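Local coordinates for DUF115 domain-containing protein (Magnetospirillum magneticum AMB-1, PDB 5MU5) that probably transfers a sugar to flagellin, as a Maf-type glycosyltransferase involved in the formation of bacterial flagella, at residues A[305-313]-A[333-342]; A[413-421]-A[459-469]. One frame throughout, in Å; residues are numbered along the deposited sequence.

In the fold
Both contacts belong to the part of the chain built on the large mixed sheet, and they follow one another in sequence: contact 1 is complete before contact 2 begins. In contact 1, helices 307-312 and 327-340, which follow strands 299-303 and 319-322 of that sheet, pack side by side. Contact 2 starts where strand 408-412 leaves the same sheet, and pairs strand 418-419 with strand 462-465 in a separate three-stranded antiparallel sheet, strand 462-465 running on into helix 467-482. The centres of contacts 1 and 2 lie about 25 Å apart, and the two do not touch. One contact thus joins neighbouring helices of the alpha/beta core, whereas the other closes a small added sheet just beyond the end of strand 408-412.

Contact 1 (A[305-313]-A[333-342]); sequences TASRVLLAN and LAAVHEEFGF. With SO4 (sulfate ion), chain B.
R308 NH1 donates to E339 OE1 over 2.9 Å, a hydrogen bond within a salt bridge. The carboxylate oxygen lies in the guanidinium plane, yet the donor reaches it from above the carboxylate plane, the two planes being turned 55° apart. Extended through chi2, the arginine then bends at chi3 (-75°), and one face of its guanidinium rests on V336 CG2, while A335 CB stands at its edge. R308 is a knob in the hole formed by A335, V336, E339 and F340. The helices that exchange these groups run almost parallel, 6° between their axes, as expected of successive helices in the beta-alpha-beta units of a Rossmann-like sheet. Deeper between them, L311 CD1 meets V336 CG1 at 3.8 Å and lies over a face of the F342 ring, a CH-pi contact 4.3 Å from the centroid. The F340 ring is sandwiched: the backbone of L311 and A312 passes over one face toward the rim, and E339 CG sits over the centre of the other. Its CZ also touches A312 CB at 3.6 Å. Just before S307, T305 N and OG1 hydrogen-bond a sulfate ion, probably from the crystallisation liquor, which S280 OG also holds.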
# COMPACT_ATOMS: atom_id res chain seq x y z
N THR A 305 -13.38 -3.95 21.08
CA THR A 305 -14.67 -4.29 21.70
C THR A 305 -14.68 -5.53 22.58
O THR A 305 -15.68 -5.79 23.27
CB THR A 305 -15.80 -4.43 20.65
OG1 THR A 305 -15.41 -5.36 19.61
CG2 THR A 305 -16.11 -3.09 20.04
N ALA A 306 -13.59 -6.28 22.56
CA ALA A 306 -13.42 -7.44 23.46
C ALA A 306 -13.59 -7.06 24.93
O ALA A 306 -13.92 -7.89 25.76
CB ALA A 306 -12.03 -8.00 23.27
N SER A 307 -13.35 -5.80 25.25
CA SER A 307 -13.41 -5.33 26.63
C SER A 307 -14.78 -5.58 27.27
O SER A 307 -14.86 -5.92 28.46
CB SER A 307 -13.05 -3.84 26.68
OG SER A 307 -13.92 -3.06 25.87
N ARG A 308 -15.83 -5.44 26.47
CA ARG A 308 -17.19 -5.64 26.95
C ARG A 308 -17.39 -7.01 27.61
O ARG A 308 -17.88 -7.09 28.73
CB ARG A 308 -18.19 -5.45 25.80
CG ARG A 308 -19.63 -5.58 26.22
CD ARG A 308 -20.60 -5.21 25.10
NE ARG A 308 -20.72 -3.76 24.86
CZ ARG A 308 -21.33 -2.90 25.67
NH1 ARG A 308 -21.88 -3.30 26.82
NH2 ARG A 308 -21.39 -1.61 25.34
N VAL A 309 -16.98 -8.08 26.93
CA VAL A 309 -17.17 -9.43 27.45
C VAL A 309 -16.24 -9.74 28.63
O VAL A 309 -16.61 -10.43 29.58
CB VAL A 309 -17.07 -10.52 26.33
CG1 VAL A 309 -15.67 -10.60 25.72
CG2 VAL A 309 -17.49 -11.88 26.89
N LEU A 310 -15.03 -9.21 28.59
CA LEU A 310 -14.12 -9.38 29.71
C LEU A 310 -14.70 -8.70 30.93
O LEU A 310 -14.88 -9.34 31.99
CB LEU A 310 -12.73 -8.83 29.38
CG LEU A 310 -12.06 -9.52 28.20
CD1 LEU A 310 -10.84 -8.77 27.74
CD2 LEU A 310 -11.68 -10.95 28.56
N LEU A 311 -15.05 -7.42 30.80
CA LEU A 311 -15.54 -6.66 31.95
C LEU A 311 -16.87 -7.19 32.49
O LEU A 311 -17.02 -7.29 33.70
CB LEU A 311 -15.65 -5.17 31.63
CG LEU A 311 -14.31 -4.48 31.36
CD1 LEU A 311 -14.53 -3.10 30.74
CD2 LEU A 311 -13.47 -4.37 32.63
N ALA A 312 -17.81 -7.54 31.62
CA ALA A 312 -19.08 -8.11 32.08
C ALA A 312 -18.87 -9.39 32.90
O ALA A 312 -19.68 -9.71 33.75
CB ALA A 312 -20.00 -8.39 30.90
N ASN A 313 -17.78 -10.12 32.66
CA ASN A 313 -17.46 -11.34 33.42
C ASN A 313 -16.47 -11.15 34.57
O ASN A 313 -15.96 -12.12 35.12
CB ASN A 313 -16.90 -12.40 32.45
CG ASN A 313 -17.96 -12.95 31.52
OD1 ASN A 313 -18.70 -13.85 31.88
ND2 ASN A 313 -18.02 -12.43 30.31
N LEU A 333 -16.17 2.63 22.90
CA LEU A 333 -15.39 2.52 24.12
C LEU A 333 -16.03 3.24 25.29
O LEU A 333 -16.03 2.71 26.39
CB LEU A 333 -13.99 3.11 23.93
CG LEU A 333 -12.89 2.14 23.56
CD1 LEU A 333 -11.60 2.95 23.47
CD2 LEU A 333 -12.76 1.02 24.58
N ALA A 334 -16.53 4.44 25.05
CA ALA A 334 -17.17 5.22 26.11
C ALA A 334 -18.38 4.51 26.71
O ALA A 334 -18.58 4.56 27.91
CB ALA A 334 -17.58 6.60 25.59
N ALA A 335 -19.19 3.88 25.86
CA ALA A 335 -20.37 3.11 26.33
C ALA A 335 -19.96 1.96 27.27
O ALA A 335 -20.63 1.69 28.26
CB ALA A 335 -21.14 2.56 25.12
N VAL A 336 -18.85 1.30 26.96
CA VAL A 336 -18.33 0.23 27.81
C VAL A 336 -17.83 0.79 29.15
O VAL A 336 -18.08 0.21 30.19
CB VAL A 336 -17.21 -0.56 27.12
CG1 VAL A 336 -16.69 -1.64 28.04
CG2 VAL A 336 -17.69 -1.17 25.81
N HIS A 337 -17.11 1.91 29.10
CA HIS A 337 -16.66 2.63 30.30
C HIS A 337 -17.84 3.03 31.21
O HIS A 337 -17.82 2.83 32.42
CB HIS A 337 -15.90 3.89 29.88
CG HIS A 337 -15.44 4.75 31.02
ND1 HIS A 337 -14.40 4.40 31.86
CD2 HIS A 337 -15.86 5.96 31.44
CE1 HIS A 337 -14.21 5.35 32.75
NE2 HIS A 337 -15.08 6.31 32.51
N GLU A 338 -18.85 3.61 30.58
CA GLU A 338 -20.07 4.01 31.26
C GLU A 338 -20.74 2.82 31.94
O GLU A 338 -21.20 2.94 33.05
CB GLU A 338 -21.03 4.66 30.24
CG GLU A 338 -22.44 4.90 30.74
CD GLU A 338 -22.49 5.93 31.84
OE1 GLU A 338 -21.85 6.99 31.69
OE2 GLU A 338 -23.19 5.69 32.85
N GLU A 339 -20.80 1.67 31.27
CA GLU A 339 -21.51 0.51 31.82
C GLU A 339 -20.72 -0.28 32.87
O GLU A 339 -21.30 -0.71 33.84
CB GLU A 339 -21.97 -0.43 30.70
CG GLU A 339 -22.76 -1.63 31.21
CD GLU A 339 -23.45 -2.42 30.10
OE1 GLU A 339 -23.40 -2.00 28.92
OE2 GLU A 339 -24.04 -3.48 30.41
N PHE A 340 -19.42 -0.47 32.66
CA PHE A 340 -18.59 -1.29 33.55
C PHE A 340 -17.41 -0.59 34.19
O PHE A 340 -16.91 -1.06 35.21
CB PHE A 340 -18.02 -2.47 32.78
CG PHE A 340 -19.05 -3.31 32.11
CD1 PHE A 340 -19.84 -4.20 32.84
CD2 PHE A 340 -19.23 -3.23 30.73
CE1 PHE A 340 -20.79 -4.99 32.20
CE2 PHE A 340 -20.18 -4.01 30.09
CZ PHE A 340 -20.96 -4.89 30.83
N GLY A 341 -16.91 0.48 33.58
CA GLY A 341 -15.69 1.14 34.04
C GLY A 341 -14.49 0.32 33.59
O GLY A 341 -14.60 -0.88 33.40
N PHE A 342 -13.35 0.96 33.40
CA PHE A 342 -12.15 0.27 32.92
C PHE A 342 -11.13 -0.01 34.00
O PHE A 342 -10.08 -0.61 33.73
CB PHE A 342 -11.50 1.05 31.76
CG PHE A 342 -12.08 0.72 30.43
CD1 PHE A 342 -11.66 -0.42 29.76
CD2 PHE A 342 -13.04 1.53 29.85
CE1 PHE A 342 -12.19 -0.75 28.53
CE2 PHE A 342 -13.58 1.21 28.61
CZ PHE A 342 -13.16 0.07 27.96
S SO4 B . -13.24 -4.59 17.30
O1 SO4 B . -12.51 -5.77 17.82
O2 SO4 B . -14.65 -5.02 17.05
O3 SO4 B . -12.60 -4.11 16.03
O4 SO4 B . -13.13 -3.49 18.32

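Contact 2 (A[413-421]-A[459-469]); sequences GVDLGSRNP and FGGVVYSETIM
Two bends in the R419 side chain, chi2 63° and chi3 69°, curl it back toward the turn at 459-461, while CG of Y464, anti to its carbonyl carbon, sets that ring beside N420. These groups flank an antiparallel strand pair, 418-419 with 462-465, at one side of a small three-stranded sheet whose third strand is 453-456. S418 and Y464 form a hydrogen-bonded pair: S418 N donates to Y464 O and Y464 N to S418 O, the latter over 2.8 Å. R419 and V463 make the next, non-hydrogen-bonded pair, and beyond it N420 N donates to V462 O.

The guanidinium of R419 lies with one face over V463 CG1. NH1 gives a nearly straight bond to G460 O, 2.7 Å at 161°, with the oxygen in the guanidinium plane; NH2 adds a weak bond to the same oxygen. NH2 also forms a salt bridge with D494, so the group has a charged partner besides the G460 carbonyl. On the face that carries S418 and Y464, the Y464 ring turns its edge to N420 OD1, 3.5 Å from CE1, with the amide plane steeply inclined to the ring; the phenol OH is hydrogen-bonded to R454.

Where the strands part, G417 lies so close to Y464 O, its CA 3.0 Å away, that there is no room for a side chain, and its backbone angles also call for glycine. S465 OG donates to L416 O from well outside the carbonyl plane. Helix 467-482 then begins, and M469 packs its CB against L416 CB while its sulfur SD rests 3.4 Å from L416 C.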
# COMPACT_ATOMS: atom_id res chain seq x y z
N GLY A 413 -10.83 -15.44 21.29
CA GLY A 413 -11.77 -14.62 20.55
C GLY A 413 -11.21 -14.02 19.28
O GLY A 413 -11.68 -12.97 18.84
N VAL A 414 -10.16 -14.64 18.74
CA VAL A 414 -9.54 -14.23 17.48
C VAL A 414 -10.01 -15.28 16.48
O VAL A 414 -9.24 -16.13 16.06
CB VAL A 414 -8.02 -14.22 17.55
CG1 VAL A 414 -7.43 -13.67 16.26
CG2 VAL A 414 -7.56 -13.37 18.70
N ASP A 415 -11.30 -15.21 16.15
CA ASP A 415 -11.96 -16.19 15.30
C ASP A 415 -11.68 -15.91 13.83
O ASP A 415 -11.24 -16.79 13.10
CB ASP A 415 -13.48 -16.17 15.54
CG ASP A 415 -13.87 -16.65 16.93
OD1 ASP A 415 -12.99 -16.92 17.77
OD2 ASP A 415 -15.10 -16.75 17.20
N LEU A 416 -11.97 -14.68 13.40
CA LEU A 416 -11.71 -14.25 12.02
C LEU A 416 -12.45 -15.16 11.04
O LEU A 416 -11.92 -15.53 9.98
CB LEU A 416 -10.19 -14.29 11.73
CG LEU A 416 -9.32 -13.58 12.77
CD1 LEU A 416 -7.86 -13.69 12.42
CD2 LEU A 416 -9.73 -12.12 12.90
N GLY A 417 -13.66 -15.55 11.45
CA GLY A 417 -14.52 -16.41 10.68
C GLY A 417 -15.41 -17.26 11.57
O GLY A 417 -15.17 -17.36 12.77
N SER A 418 -16.42 -17.88 10.97
CA SER A 418 -17.38 -18.71 11.68
C SER A 418 -17.29 -20.13 11.20
O SER A 418 -17.19 -20.39 10.02
CB SER A 418 -18.81 -18.24 11.44
OG SER A 418 -19.00 -16.93 11.92
N ARG A 419 -17.36 -21.02 12.17
CA ARG A 419 -17.43 -22.43 11.97
C ARG A 419 -18.58 -22.77 11.02
O ARG A 419 -19.64 -22.12 11.03
CB ARG A 419 -17.60 -23.09 13.35
CG ARG A 419 -17.81 -24.59 13.37
CD ARG A 419 -16.63 -25.36 12.83
NE ARG A 419 -15.43 -25.31 13.68
CZ ARG A 419 -14.27 -25.86 13.31
NH1 ARG A 419 -14.18 -26.47 12.13
NH2 ARG A 419 -13.20 -25.80 14.08
N ASN A 420 -18.32 -23.77 10.19
CA ASN A 420 -19.28 -24.28 9.22
C ASN A 420 -20.56 -24.74 9.94
O ASN A 420 -20.56 -25.74 10.67
CB ASN A 420 -18.62 -25.42 8.40
CG ASN A 420 -19.48 -25.87 7.20
OD1 ASN A 420 -20.57 -25.35 6.97
ND2 ASN A 420 -18.97 -26.85 6.45
N PRO A 421 -21.65 -23.99 9.75
CA PRO A 421 -22.88 -24.38 10.45
C PRO A 421 -23.53 -25.64 9.87
O PRO A 421 -23.15 -26.75 10.25
CB PRO A 421 -23.78 -23.16 10.26
CG PRO A 421 -23.29 -22.47 9.03
CD PRO A 421 -21.84 -22.82 8.87
N PHE A 459 -9.24 -25.54 14.84
CA PHE A 459 -9.51 -26.88 15.39
C PHE A 459 -9.96 -27.82 14.29
O PHE A 459 -10.80 -28.70 14.49
CB PHE A 459 -10.53 -26.83 16.55
CG PHE A 459 -10.02 -26.08 17.74
CD1 PHE A 459 -8.81 -26.43 18.33
CD2 PHE A 459 -10.70 -24.99 18.24
CE1 PHE A 459 -8.31 -25.72 19.40
CE2 PHE A 459 -10.21 -24.28 19.33
CZ PHE A 459 -9.01 -24.64 19.91
N GLY A 460 -9.36 -27.65 13.11
CA GLY A 460 -9.65 -28.51 11.97
C GLY A 460 -10.95 -28.14 11.30
O GLY A 460 -11.63 -27.20 11.68
N GLY A 461 -11.30 -28.89 10.29
CA GLY A 461 -12.49 -28.58 9.53
C GLY A 461 -12.37 -27.26 8.79
O GLY A 461 -11.28 -26.79 8.44
N VAL A 462 -13.52 -26.63 8.62
CA VAL A 462 -13.65 -25.48 7.78
C VAL A 462 -14.33 -24.35 8.51
O VAL A 462 -15.30 -24.55 9.24
CB VAL A 462 -14.48 -25.91 6.54
CG1 VAL A 462 -15.13 -24.74 5.85
CG2 VAL A 462 -13.59 -26.69 5.58
N VAL A 463 -13.83 -23.15 8.31
CA VAL A 463 -14.53 -21.97 8.79
C VAL A 463 -14.70 -21.02 7.60
O VAL A 463 -13.89 -21.00 6.68
CB VAL A 463 -13.81 -21.26 9.98
CG1 VAL A 463 -13.48 -22.25 11.09
CG2 VAL A 463 -12.56 -20.56 9.54
N TYR A 464 -15.80 -20.28 7.61
CA TYR A 464 -16.07 -19.27 6.62
C TYR A 464 -15.52 -17.90 7.06
O TYR A 464 -15.79 -17.41 8.17
CB TYR A 464 -17.56 -19.19 6.36
CG TYR A 464 -18.08 -20.39 5.60
CD1 TYR A 464 -18.41 -21.56 6.25
CD2 TYR A 464 -18.23 -20.33 4.23
CE1 TYR A 464 -18.89 -22.66 5.54
CE2 TYR A 464 -18.70 -21.42 3.52
CZ TYR A 464 -19.04 -22.57 4.18
OH TYR A 464 -19.52 -23.62 3.45
N SER A 465 -14.78 -17.27 6.18
CA SER A 465 -14.11 -16.05 6.50
C SER A 465 -14.24 -15.05 5.36
O SER A 465 -14.38 -15.42 4.21
CB SER A 465 -12.65 -16.39 6.77
OG SER A 465 -11.94 -15.25 7.21
N GLU A 466 -14.18 -13.77 5.69
CA GLU A 466 -14.25 -12.68 4.74
C GLU A 466 -12.86 -12.19 4.48
O GLU A 466 -11.92 -12.49 5.22
CB GLU A 466 -15.03 -11.52 5.35
CG GLU A 466 -16.43 -11.87 5.83
CD GLU A 466 -16.96 -10.85 6.84
OE1 GLU A 466 -16.55 -9.67 6.77
OE2 GLU A 466 -17.78 -11.24 7.71
N THR A 467 -12.75 -11.35 3.46
CA THR A 467 -11.46 -10.85 2.98
C THR A 467 -10.69 -10.03 4.02
O THR A 467 -9.49 -10.23 4.19
CB THR A 467 -11.68 -10.08 1.67
OG1 THR A 467 -12.13 -11.02 0.67
CG2 THR A 467 -10.41 -9.39 1.17
N ILE A 468 -11.37 -9.15 4.74
CA ILE A 468 -10.72 -8.34 5.78
C ILE A 468 -10.13 -9.22 6.89
O ILE A 468 -9.08 -8.91 7.48
CB ILE A 468 -11.68 -7.27 6.39
CG1 ILE A 468 -10.99 -6.40 7.46
CG2 ILE A 468 -12.87 -7.92 7.08
CD1 ILE A 468 -9.79 -5.59 7.00
N MET A 469 -10.83 -10.32 7.16
CA MET A 469 -10.38 -11.27 8.16
C MET A 469 -9.13 -12.08 7.72
O MET A 469 -8.28 -12.44 8.54
CB MET A 469 -11.55 -12.16 8.55
CG MET A 469 -12.65 -11.31 9.15
SD MET A 469 -13.86 -12.26 10.05
CE MET A 469 -14.99 -12.88 8.81